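Long-range contacts in pyruvate kinase 1 (Trypanosoma brucei brucei, PDB 4KCT), which catalyses the transfer of phosphate from phosphoenolpyruvate to ADP, giving pyruvate and ATP, and also has an intrinsic decarboxylase activity: residues 102-113 with 121-132; 132-140 with 152-162. One frame throughout, in Å; residues are numbered along the deposited sequence.

Contact 1 of 2, residues 102-113 with 121-132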
loop_
_atom_site.group_PDB
_atom_site.type_symbol
_atom_site.label_atom_id
_atom_site.label_comp_id
_atom_site.label_asym_id
_atom_site.label_seq_id
_atom_site.Cartn_x
_atom_site.Cartn_y
_atom_site.Cartn_z
ATOM N N PHE A 102 -18.680 -37.511 -40.674
ATOM C CA PHE A 102 -19.872 -36.799 -40.213
ATOM C C PHE A 102 -19.893 -35.394 -40.787
ATOM O O PHE A 102 -18.839 -34.784 -41.001
ATOM C CB PHE A 102 -19.900 -36.711 -38.684
ATOM C CG PHE A 102 -19.960 -38.053 -37.994
ATOM C CD1 PHE A 102 -21.179 -38.608 -37.636
ATOM C CD2 PHE A 102 -18.790 -38.728 -37.651
ATOM C CE1 PHE A 102 -21.238 -39.824 -36.978
ATOM C CE2 PHE A 102 -18.841 -39.937 -36.983
ATOM C CZ PHE A 102 -20.072 -40.487 -36.643
ATOM N N ALA A 103 -21.097 -34.850 -40.940
ATOM C CA ALA A 103 -21.274 -33.474 -41.384
ATOM C C ALA A 103 -22.135 -32.729 -40.369
ATOM O O ALA A 103 -22.913 -33.350 -39.644
ATOM C CB ALA A 103 -21.931 -33.449 -42.766
ATOM N N PRO A 104 -21.980 -31.395 -40.294
ATOM C CA PRO A 104 -22.833 -30.605 -39.392
ATOM C C PRO A 104 -24.296 -30.973 -39.572
ATOM O O PRO A 104 -24.743 -31.211 -40.700
ATOM C CB PRO A 104 -22.594 -29.152 -39.856
ATOM C CG PRO A 104 -21.319 -29.195 -40.639
ATOM C CD PRO A 104 -21.279 -30.548 -41.278
ATOM N N GLY A 105 -25.027 -31.064 -38.469
ATOM C CA GLY A 105 -26.455 -31.367 -38.520
ATOM C C GLY A 105 -26.767 -32.857 -38.505
ATOM O O GLY A 105 -27.895 -33.249 -38.236
ATOM N N ASP A 106 -25.772 -33.696 -38.775
ATOM C CA ASP A 106 -25.952 -35.144 -38.611
ATOM C C ASP A 106 -26.401 -35.444 -37.183
ATOM O O ASP A 106 -25.914 -34.835 -36.221
ATOM C CB ASP A 106 -24.648 -35.904 -38.906
ATOM C CG ASP A 106 -24.379 -36.059 -40.391
ATOM O OD1 ASP A 106 -25.237 -35.639 -41.192
ATOM O OD2 ASP A 106 -23.285 -36.557 -40.755
ATOM N N ILE A 107 -27.345 -36.362 -37.059
ATOM C CA ILE A 107 -27.847 -36.784 -35.759
ATOM C C ILE A 107 -27.326 -38.197 -35.500
ATOM O O ILE A 107 -27.467 -39.078 -36.356
ATOM C CB ILE A 107 -29.386 -36.781 -35.736
ATOM C CG1 ILE A 107 -29.928 -35.354 -35.935
ATOM C CG2 ILE A 107 -29.921 -37.410 -34.453
ATOM C CD1 ILE A 107 -29.546 -34.389 -34.829
ATOM N N VAL A 108 -26.587 -38.366 -34.409
ATOM C CA VAL A 108 -25.904 -39.633 -34.137
ATOM C C VAL A 108 -26.199 -40.060 -32.699
ATOM O O VAL A 108 -26.273 -39.219 -31.803
ATOM C CB VAL A 108 -24.371 -39.509 -34.375
ATOM C CG1 VAL A 108 -23.767 -38.447 -33.468
ATOM C CG2 VAL A 108 -23.666 -40.850 -34.179
ATOM N N CYS A 109 -26.526 -41.337 -32.509
ATOM C CA CYS A 109 -26.692 -41.859 -31.183
ATOM C C CYS A 109 -25.354 -42.359 -30.643
ATOM O O CYS A 109 -24.582 -42.989 -31.371
ATOM C CB CYS A 109 -27.753 -42.972 -31.163
ATOM S SG CYS A 109 -29.450 -42.328 -31.160
ATOM N N VAL A 110 -25.009 -41.930 -29.430
ATOM C CA VAL A 110 -23.838 -42.450 -28.774
ATOM C C VAL A 110 -24.280 -43.335 -27.625
ATOM O O VAL A 110 -25.249 -43.026 -26.933
ATOM C CB VAL A 110 -22.884 -41.329 -28.284
ATOM C CG1 VAL A 110 -22.388 -40.521 -29.474
ATOM C CG2 VAL A 110 -23.592 -40.412 -27.290
ATOM N N THR A 111 -23.689 -44.515 -27.544
ATOM C CA THR A 111 -24.170 -45.533 -26.597
ATOM C C THR A 111 -23.041 -46.071 -25.724
ATOM O O THR A 111 -21.864 -46.091 -26.141
ATOM C CB THR A 111 -24.870 -46.703 -27.333
ATOM O OG1 THR A 111 -25.410 -47.614 -26.378
ATOM C CG2 THR A 111 -23.877 -47.449 -28.268
ATOM N N THR A 112 -23.378 -46.450 -24.488
ATOM C CA THR A 112 -22.430 -47.136 -23.620
ATOM C C THR A 112 -22.730 -48.660 -23.607
ATOM O O THR A 112 -22.138 -49.410 -22.843
ATOM C CB THR A 112 -22.490 -46.570 -22.183
ATOM O OG1 THR A 112 -23.827 -46.714 -21.671
ATOM C CG2 THR A 112 -22.141 -45.082 -22.202
ATOM N N ASP A 113 -23.652 -49.086 -24.467
ATOM C CA ASP A 113 -23.921 -50.530 -24.690
ATOM C C ASP A 113 -22.770 -51.179 -25.450
ATOM O O ASP A 113 -22.580 -50.907 -26.615
ATOM C CB ASP A 113 -25.221 -50.696 -25.485
ATOM C CG ASP A 113 -25.673 -52.163 -25.595
ATOM O OD1 ASP A 113 -24.873 -53.078 -25.331
ATOM O OD2 ASP A 113 -26.821 -52.371 -26.001
ATOM N N THR A 121 -21.255 -46.731 -36.564
ATOM C CA THR A 121 -21.651 -46.196 -37.854
ATOM C C THR A 121 -21.950 -44.707 -37.704
ATOM O O THR A 121 -21.850 -44.148 -36.594
ATOM C CB THR A 121 -22.911 -46.894 -38.395
ATOM O OG1 THR A 121 -24.035 -46.523 -37.597
ATOM C CG2 THR A 121 -22.743 -48.397 -38.374
ATOM N N LYS A 122 -22.297 -44.066 -38.820
ATOM C CA LYS A 122 -22.825 -42.696 -38.808
ATOM C C LYS A 122 -24.048 -42.577 -37.892
ATOM O O LYS A 122 -24.331 -41.504 -37.383
ATOM C CB LYS A 122 -23.220 -42.288 -40.224
ATOM C CG LYS A 122 -22.915 -40.851 -40.578
ATOM C CD LYS A 122 -22.886 -40.670 -42.085
ATOM C CE LYS A 122 -23.016 -39.205 -42.465
ATOM N NZ LYS A 122 -23.936 -39.024 -43.624
ATOM N N GLU A 123 -24.786 -43.674 -37.722
ATOM C CA GLU A 123 -26.055 -43.653 -36.966
ATOM C C GLU A 123 -25.825 -43.801 -35.466
ATOM O O GLU A 123 -26.653 -43.376 -34.657
ATOM C CB GLU A 123 -26.981 -44.793 -37.425
ATOM C CG GLU A 123 -27.900 -44.447 -38.595
ATOM C CD GLU A 123 -27.143 -44.289 -39.908
ATOM O OE1 GLU A 123 -27.311 -43.241 -40.566
ATOM O OE2 GLU A 123 -26.361 -45.200 -40.275
ATOM N N LYS A 124 -24.834 -44.609 -35.111
ATOM C CA LYS A 124 -24.664 -45.018 -33.729
ATOM C C LYS A 124 -23.275 -45.553 -33.480
ATOM O O LYS A 124 -22.745 -46.329 -34.276
ATOM C CB LYS A 124 -25.697 -46.072 -33.368
ATOM C CG LYS A 124 -25.588 -46.586 -31.954
ATOM C CD LYS A 124 -26.729 -47.554 -31.711
ATOM C CE LYS A 124 -27.266 -47.451 -30.310
ATOM N NZ LYS A 124 -28.601 -48.102 -30.227
ATOM N N PHE A 125 -22.636 -45.071 -32.423
ATOM C CA PHE A 125 -21.341 -45.614 -32.049
ATOM C C PHE A 125 -21.122 -45.604 -30.542
ATOM O O PHE A 125 -21.886 -44.985 -29.784
ATOM C CB PHE A 125 -20.190 -44.901 -32.798
ATOM C CG PHE A 125 -19.962 -43.472 -32.370
ATOM C CD1 PHE A 125 -19.204 -43.179 -31.244
ATOM C CD2 PHE A 125 -20.459 -42.415 -33.139
ATOM C CE1 PHE A 125 -18.936 -41.852 -30.881
ATOM C CE2 PHE A 125 -20.187 -41.093 -32.801
ATOM C CZ PHE A 125 -19.447 -40.803 -31.651
ATOM N N TYR A 126 -20.102 -46.327 -30.115
ATOM C CA TYR A 126 -19.938 -46.698 -28.731
ATOM C C TYR A 126 -18.923 -45.732 -28.070
ATOM O O TYR A 126 -17.934 -45.328 -28.702
ATOM C CB TYR A 126 -19.408 -48.130 -28.674
ATOM C CG TYR A 126 -18.926 -48.576 -27.319
ATOM C CD1 TYR A 126 -19.833 -48.946 -26.330
ATOM C CD2 TYR A 126 -17.557 -48.782 -27.074
ATOM C CE1 TYR A 126 -19.397 -49.407 -25.101
ATOM C CE2 TYR A 126 -17.118 -49.321 -25.871
ATOM C CZ TYR A 126 -18.043 -49.602 -24.881
ATOM O OH TYR A 126 -17.630 -50.120 -23.689
ATOM N N ILE A 127 -19.158 -45.406 -26.800
ATOM C CA ILE A 127 -18.152 -44.710 -25.973
ATOM C C ILE A 127 -17.966 -45.514 -24.685
ATOM O O ILE A 127 -18.948 -46.000 -24.116
ATOM C CB ILE A 127 -18.617 -43.263 -25.668
ATOM C CG1 ILE A 127 -18.507 -42.404 -26.928
ATOM C CG2 ILE A 127 -17.796 -42.639 -24.543
ATOM C CD1 ILE A 127 -19.115 -41.009 -26.770
ATOM N N ASP A 128 -16.711 -45.785 -24.314
ATOM C CA ASP A 128 -16.409 -46.812 -23.305
ATOM C C ASP A 128 -16.431 -46.278 -21.864
ATOM O O ASP A 128 -15.710 -46.773 -21.018
ATOM C CB ASP A 128 -15.063 -47.501 -23.598
ATOM C CG ASP A 128 -13.847 -46.546 -23.430
ATOM O OD1 ASP A 128 -14.002 -45.425 -22.899
ATOM O OD2 ASP A 128 -12.736 -46.932 -23.807
ATOM N N TYR A 129 -17.319 -45.333 -21.579
ATOM C CA TYR A 129 -17.499 -44.812 -20.206
ATOM C C TYR A 129 -18.933 -45.036 -19.722
ATOM O O TYR A 129 -19.841 -44.399 -20.224
ATOM C CB TYR A 129 -17.185 -43.299 -20.176
ATOM C CG TYR A 129 -17.302 -42.680 -18.818
ATOM C CD1 TYR A 129 -16.466 -43.083 -17.781
ATOM C CD2 TYR A 129 -18.315 -41.765 -18.530
ATOM C CE1 TYR A 129 -16.606 -42.562 -16.517
ATOM C CE2 TYR A 129 -18.457 -41.223 -17.249
ATOM C CZ TYR A 129 -17.577 -41.605 -16.267
ATOM O OH TYR A 129 -17.695 -41.111 -15.007
ATOM N N PRO A 130 -19.141 -46.006 -18.791
ATOM C CA PRO A 130 -20.494 -46.507 -18.490
ATOM C C PRO A 130 -21.403 -45.485 -17.866
ATOM O O PRO A 130 -22.595 -45.533 -18.076
ATOM C CB PRO A 130 -20.238 -47.647 -17.494
ATOM C CG PRO A 130 -18.883 -48.155 -17.850
ATOM C CD PRO A 130 -18.098 -46.984 -18.407
ATOM N N GLN A 131 -20.837 -44.509 -17.159
ATOM C CA GLN A 131 -21.641 -43.458 -16.541
ATOM C C GLN A 131 -21.994 -42.303 -17.480
ATOM O O GLN A 131 -22.424 -41.243 -17.026
ATOM C CB GLN A 131 -20.945 -42.928 -15.300
ATOM C CG GLN A 131 -20.911 -43.935 -14.153
ATOM C CD GLN A 131 -22.280 -44.134 -13.558
ATOM O OE1 GLN A 131 -23.050 -43.174 -13.411
ATOM N NE2 GLN A 131 -22.651 -45.391 -13.333
ATOM N N LEU A 132 -21.781 -42.489 -18.783
ATOM C CA LEU A 132 -21.930 -41.372 -19.731
ATOM C C LEU A 132 -23.276 -40.622 -19.572
ATOM O O LEU A 132 -23.309 -39.393 -19.568
ATOM C CB LEU A 132 -21.763 -41.853 -21.180
ATOM C CG LEU A 132 -21.969 -40.803 -22.274
ATOM C CD1 LEU A 132 -20.822 -39.805 -22.251
ATOM C CD2 LEU A 132 -22.072 -41.463 -23.639
HETATM O O HOH W 1 -25.656 -39.209 -38.411
HETATM O O HOH W 2 -19.344 -47.781 -21.891
HETATM O O HOH W 3 -24.629 -44.232 -19.638
#
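Strands 107-111 and 124-126 run parallel, their axes 4.7 Å apart at closest and 25° from alignment, with Cys109, Val110 and Thr111 abreast of Lys124, Phe125 and Tyr126. Cys109 and Thr111 do all the backbone bonding from their side: Cys109 N donates to Glu123 O and Cys109 O accepts from Phe125 N, then Thr111 N donates to Phe125 O and Thr111 O accepts from Ile127 N. Just before this ladder, a water donates to both Ile107 O and Lys122 O.

On the sheet face carrying Val110 and Phe125, the two side chains lie alongside each other, pointing the same way. A chi1 of 70°, with CG between the backbone N and the carbonyl carbon, brings the Phe125 ring back beside strand 107-111, where Val110 CG1 sits over one face, 4.0 Å from the ring centroid and 25° off the normal, a CH-pi contact. Phe125 CD2 meets Val108 CG2 at 3.7 Å, and CE2 meets Phe102 CZ at 3.9 Å. Phe102 in turn presents its edge to Lys122 O, and Phe95 meets the Phe125 ring from outside the pair.

The other face carries Cys109, Thr111, Lys124 and Tyr126. Lys124 bends so that its CE rests 3.9 Å from Thr111 CB, and its ammonium makes a cation-pi contact with Tyr116.

Beyond the strands, at the turn end, Asp106 OD2 accepts from Ala103 N (2.8 Å) and forms only a long salt bridge with Lys122 NZ, 3.8 Å. At the far end Thr112 CG2 presses on Leu132 CB at 3.4 Å, a tight fit, while Thr112 O lies at the edge of the Tyr126 ring.

This is a parallel pair at the edge of a mixed sheet, joined by a loop without helix or strand, in the small beta-barrel B domain of pyruvate kinases.

Contact 2 of 2, residues 132-140 with 152-162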
loop_
_atom_site.group_PDB
_atom_site.type_symbol
_atom_site.label_atom_id
_atom_site.label_comp_id
_atom_site.label_asym_id
_atom_site.label_seq_id
_atom_site.Cartn_x
_atom_site.Cartn_y
_atom_site.Cartn_z
ATOM N N LEU A 132 -21.781 -42.489 -18.783
ATOM C CA LEU A 132 -21.930 -41.372 -19.731
ATOM C C LEU A 132 -23.276 -40.622 -19.572
ATOM O O LEU A 132 -23.309 -39.393 -19.568
ATOM C CB LEU A 132 -21.763 -41.853 -21.180
ATOM C CG LEU A 132 -21.969 -40.803 -22.274
ATOM C CD1 LEU A 132 -20.822 -39.805 -22.251
ATOM C CD2 LEU A 132 -22.072 -41.463 -23.639
ATOM N N THR A 133 -24.381 -41.355 -19.431
ATOM C CA THR A 133 -25.703 -40.700 -19.430
ATOM C C THR A 133 -26.021 -40.030 -18.111
ATOM O O THR A 133 -26.974 -39.274 -18.024
ATOM C CB THR A 133 -26.858 -41.669 -19.776
ATOM O OG1 THR A 133 -26.916 -42.708 -18.791
ATOM C CG2 THR A 133 -26.663 -42.284 -21.152
ATOM N N ASN A 134 -25.216 -40.290 -17.087
ATOM C CA ASN A 134 -25.260 -39.476 -15.873
ATOM C C ASN A 134 -24.355 -38.270 -15.931
ATOM O O ASN A 134 -24.576 -37.310 -15.229
ATOM C CB ASN A 134 -24.911 -40.307 -14.643
ATOM C CG ASN A 134 -25.929 -41.375 -14.374
ATOM O OD1 ASN A 134 -27.105 -41.195 -14.671
ATOM N ND2 ASN A 134 -25.470 -42.537 -13.925
ATOM N N ALA A 135 -23.263 -38.381 -16.674
ATOM C CA ALA A 135 -22.233 -37.346 -16.668
ATOM C C ALA A 135 -22.649 -36.143 -17.503
ATOM O O ALA A 135 -22.344 -35.017 -17.152
ATOM C CB ALA A 135 -20.917 -37.904 -17.173
ATOM N N VAL A 136 -23.241 -36.394 -18.670
ATOM C CA VAL A 136 -23.580 -35.311 -19.589
ATOM C C VAL A 136 -25.084 -35.208 -19.839
ATOM O O VAL A 136 -25.750 -36.204 -20.103
ATOM C CB VAL A 136 -22.797 -35.395 -20.930
ATOM C CG1 VAL A 136 -23.140 -36.657 -21.676
ATOM C CG2 VAL A 136 -23.105 -34.185 -21.800
ATOM N N ARG A 137 -25.592 -33.982 -19.779
ATOM C CA ARG A 137 -27.021 -33.709 -19.834
ATOM C C ARG A 137 -27.368 -33.080 -21.194
ATOM O O ARG A 137 -26.500 -32.483 -21.847
ATOM C CB ARG A 137 -27.400 -32.733 -18.710
ATOM C CG ARG A 137 -27.826 -33.390 -17.405
ATOM C CD ARG A 137 -27.144 -34.729 -17.205
ATOM N NE ARG A 137 -26.958 -35.043 -15.790
ATOM C CZ ARG A 137 -27.745 -35.857 -15.094
ATOM N NH1 ARG A 137 -27.493 -36.092 -13.814
ATOM N NH2 ARG A 137 -28.779 -36.449 -15.680
ATOM N N PRO A 138 -28.646 -33.187 -21.614
ATOM C CA PRO A 138 -29.081 -32.517 -22.838
ATOM C C PRO A 138 -28.607 -31.059 -22.855
ATOM O O PRO A 138 -28.628 -30.399 -21.821
ATOM C CB PRO A 138 -30.608 -32.580 -22.739
ATOM C CG PRO A 138 -30.866 -33.823 -21.957
ATOM C CD PRO A 138 -29.761 -33.883 -20.939
ATOM N N GLY A 139 -28.056 -30.623 -23.987
ATOM C CA GLY A 139 -27.493 -29.277 -24.098
ATOM C C GLY A 139 -26.004 -29.237 -23.813
ATOM O O GLY A 139 -25.327 -28.281 -24.179
ATOM N N GLY A 140 -25.489 -30.268 -23.148
ATOM C CA GLY A 140 -24.044 -30.384 -22.931
ATOM C C GLY A 140 -23.300 -30.823 -24.188
ATOM O O GLY A 140 -23.911 -31.159 -25.204
ATOM N N ARG A 152 -23.363 -31.830 -29.720
ATOM C CA ARG A 152 -24.274 -31.338 -28.704
ATOM C C ARG A 152 -25.253 -32.428 -28.360
ATOM O O ARG A 152 -25.862 -33.021 -29.249
ATOM C CB ARG A 152 -25.042 -30.116 -29.220
ATOM C CG ARG A 152 -26.078 -29.589 -28.228
ATOM C CD ARG A 152 -26.693 -28.275 -28.705
ATOM N NE ARG A 152 -26.971 -28.291 -30.141
ATOM C CZ ARG A 152 -28.124 -28.679 -30.680
ATOM N NH1 ARG A 152 -28.270 -28.694 -31.998
ATOM N NH2 ARG A 152 -29.131 -29.046 -29.902
ATOM N N VAL A 153 -25.423 -32.695 -27.074
ATOM C CA VAL A 153 -26.356 -33.728 -26.653
ATOM C C VAL A 153 -27.777 -33.177 -26.764
ATOM O O VAL A 153 -28.090 -32.146 -26.172
ATOM C CB VAL A 153 -26.114 -34.144 -25.194
ATOM C CG1 VAL A 153 -27.182 -35.141 -24.749
ATOM C CG2 VAL A 153 -24.707 -34.730 -25.027
ATOM N N VAL A 154 -28.613 -33.835 -27.563
ATOM C CA VAL A 154 -29.980 -33.371 -27.790
ATOM C C VAL A 154 -30.918 -33.948 -26.745
ATOM O O VAL A 154 -31.700 -33.224 -26.134
ATOM C CB VAL A 154 -30.507 -33.760 -29.188
ATOM C CG1 VAL A 154 -31.911 -33.212 -29.381
ATOM C CG2 VAL A 154 -29.577 -33.247 -30.283
ATOM N N SER A 155 -30.859 -35.258 -26.548
ATOM C CA SER A 155 -31.756 -35.904 -25.598
ATOM C C SER A 155 -31.186 -37.225 -25.107
ATOM O O SER A 155 -30.313 -37.822 -25.747
ATOM C CB SER A 155 -33.130 -36.132 -26.226
ATOM O OG SER A 155 -33.016 -36.955 -27.363
ATOM N N LYS A 156 -31.651 -37.656 -23.948
ATOM C CA LYS A 156 -31.353 -38.986 -23.460
ATOM C C LYS A 156 -32.426 -39.971 -23.917
ATOM O O LYS A 156 -33.588 -39.791 -23.601
ATOM C CB LYS A 156 -31.285 -38.969 -21.942
ATOM C CG LYS A 156 -31.150 -40.352 -21.331
ATOM C CD LYS A 156 -30.495 -40.269 -19.972
ATOM C CE LYS A 156 -31.288 -41.029 -18.937
ATOM N NZ LYS A 156 -30.616 -40.911 -17.619
ATOM N N GLU A 157 -32.035 -41.000 -24.672
ATOM C CA GLU A 157 -33.002 -41.973 -25.230
ATOM C C GLU A 157 -33.368 -43.096 -24.258
ATOM O O GLU A 157 -34.527 -43.512 -24.188
ATOM C CB GLU A 157 -32.484 -42.570 -26.534
ATOM C CG GLU A 157 -32.232 -41.540 -27.623
ATOM C CD GLU A 157 -33.476 -40.721 -27.944
ATOM O OE1 GLU A 157 -33.592 -39.574 -27.442
ATOM O OE2 GLU A 157 -34.373 -41.255 -28.638
ATOM N N ASP A 158 -32.354 -43.660 -23.605
ATOM C CA ASP A 158 -32.551 -44.609 -22.495
ATOM C C ASP A 158 -31.307 -44.530 -21.620
ATOM O O ASP A 158 -30.512 -43.605 -21.775
ATOM C CB ASP A 158 -32.775 -46.031 -23.019
ATOM C CG ASP A 158 -31.650 -46.511 -23.932
ATOM O OD1 ASP A 158 -30.455 -46.277 -23.626
ATOM O OD2 ASP A 158 -31.957 -47.182 -24.926
ATOM N N ASP A 159 -31.178 -45.402 -20.628
ATOM C CA ASP A 159 -30.126 -45.176 -19.630
ATOM C C ASP A 159 -28.728 -45.441 -20.184
ATOM O O ASP A 159 -27.733 -45.134 -19.535
ATOM C CB ASP A 159 -30.364 -45.978 -18.339
ATOM C CG ASP A 159 -30.363 -47.452 -18.576
ATOM O OD1 ASP A 159 -30.687 -47.851 -19.717
ATOM O OD2 ASP A 159 -30.069 -48.220 -17.624
ATOM N N ARG A 160 -28.651 -45.906 -21.424
ATOM C CA ARG A 160 -27.350 -46.102 -22.059
ATOM C C ARG A 160 -27.115 -45.345 -23.376
ATOM O O ARG A 160 -26.128 -45.602 -24.064
ATOM C CB ARG A 160 -27.085 -47.589 -22.256
ATOM C CG ARG A 160 -27.250 -48.385 -20.968
ATOM C CD ARG A 160 -26.157 -49.420 -20.847
ATOM N NE ARG A 160 -26.513 -50.587 -21.614
ATOM C CZ ARG A 160 -25.852 -51.737 -21.578
ATOM N NH1 ARG A 160 -26.314 -52.759 -22.259
ATOM N NH2 ARG A 160 -24.706 -51.850 -20.892
ATOM N N THR A 161 -28.015 -44.434 -23.736
ATOM C CA THR A 161 -27.986 -43.866 -25.093
ATOM C C THR A 161 -28.362 -42.389 -25.135
ATOM O O THR A 161 -29.404 -41.979 -24.617
ATOM C CB THR A 161 -28.899 -44.657 -26.052
ATOM O OG1 THR A 161 -28.743 -46.057 -25.797
ATOM C CG2 THR A 161 -28.542 -44.348 -27.532
ATOM N N LEU A 162 -27.502 -41.600 -25.759
ATOM C CA LEU A 162 -27.772 -40.198 -25.995
ATOM C C LEU A 162 -27.918 -39.955 -27.495
ATOM O O LEU A 162 -27.166 -40.504 -28.305
ATOM C CB LEU A 162 -26.634 -39.336 -25.433
ATOM C CG LEU A 162 -26.389 -39.502 -23.931
ATOM C CD1 LEU A 162 -25.154 -38.712 -23.506
ATOM C CD2 LEU A 162 -27.611 -39.050 -23.148
HETATM O O HOH W 3 -24.629 -44.232 -19.638
#
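Asp159 O is gripped twice: Thr133 OG1 donates to it over 2.7 Å, approaching from above the carbonyl plane, and a water that accepts from Thr133 N donates to it as well. The hydroxyl gets there because chi1 of 62° sets OG1 between the backbone N and carbonyl carbon. Thr133 CG2 then points into the turn, 3.6 Å from Thr161 N and 3.9 Å from Leu162 CD2. Lys156 CD also packs against Thr133 CB.

Asp158 shapes this turn from within. Its OD1 accepts from Arg160 N, an Asx turn, and on its syn side from Thr161 OG1.

Beneath the short helix 132-135 the packing is apolar. Leu162 CD1 contacts Leu132 CG at 4.0 Å and Val136 CG1 at a tight 3.4 Å. Val136 CG2 and Val153 CG2 meet tip to tip at 3.6 Å.

Past Val136 the chain turns along strand 149-158. Gly139 N donates to Val153 O and Val153 N to Gly140 O (2.9 Å), both nearly straight, while Pro138 lays its CB against Val154 O. A type II turn from Arg137 to Gly140 thus leads into strand 141-144, antiparallel to 149-158, and the short helix 132-135 packs on the hairpin of strands 149-158 and 161-166, in the small beta-barrel B domain of pyruvate kinases.

Overall arrangement
Contacts 1 and 2 follow one another along the chain and share Leu132, which ties the end of the first to the start of the second. Their centres are 10 Å apart. Strands 107-111 and 161-166 are sheet neighbours, probably hydrogen-bonded through Val110 N to Leu162 O at 2.8 Å and Thr112 N to Arg160 O at 2.9 Å; one water serves both contacts, reaching Pro130 O and Thr133 N. The centre of each contact lies about 35 Å from the centre of the chain, in the B domain, away from the eight-stranded barrel whose Glu241 and Asp265 bind magnesium beside pyruvate. In pyruvate kinases this domain acts as a lid over that site.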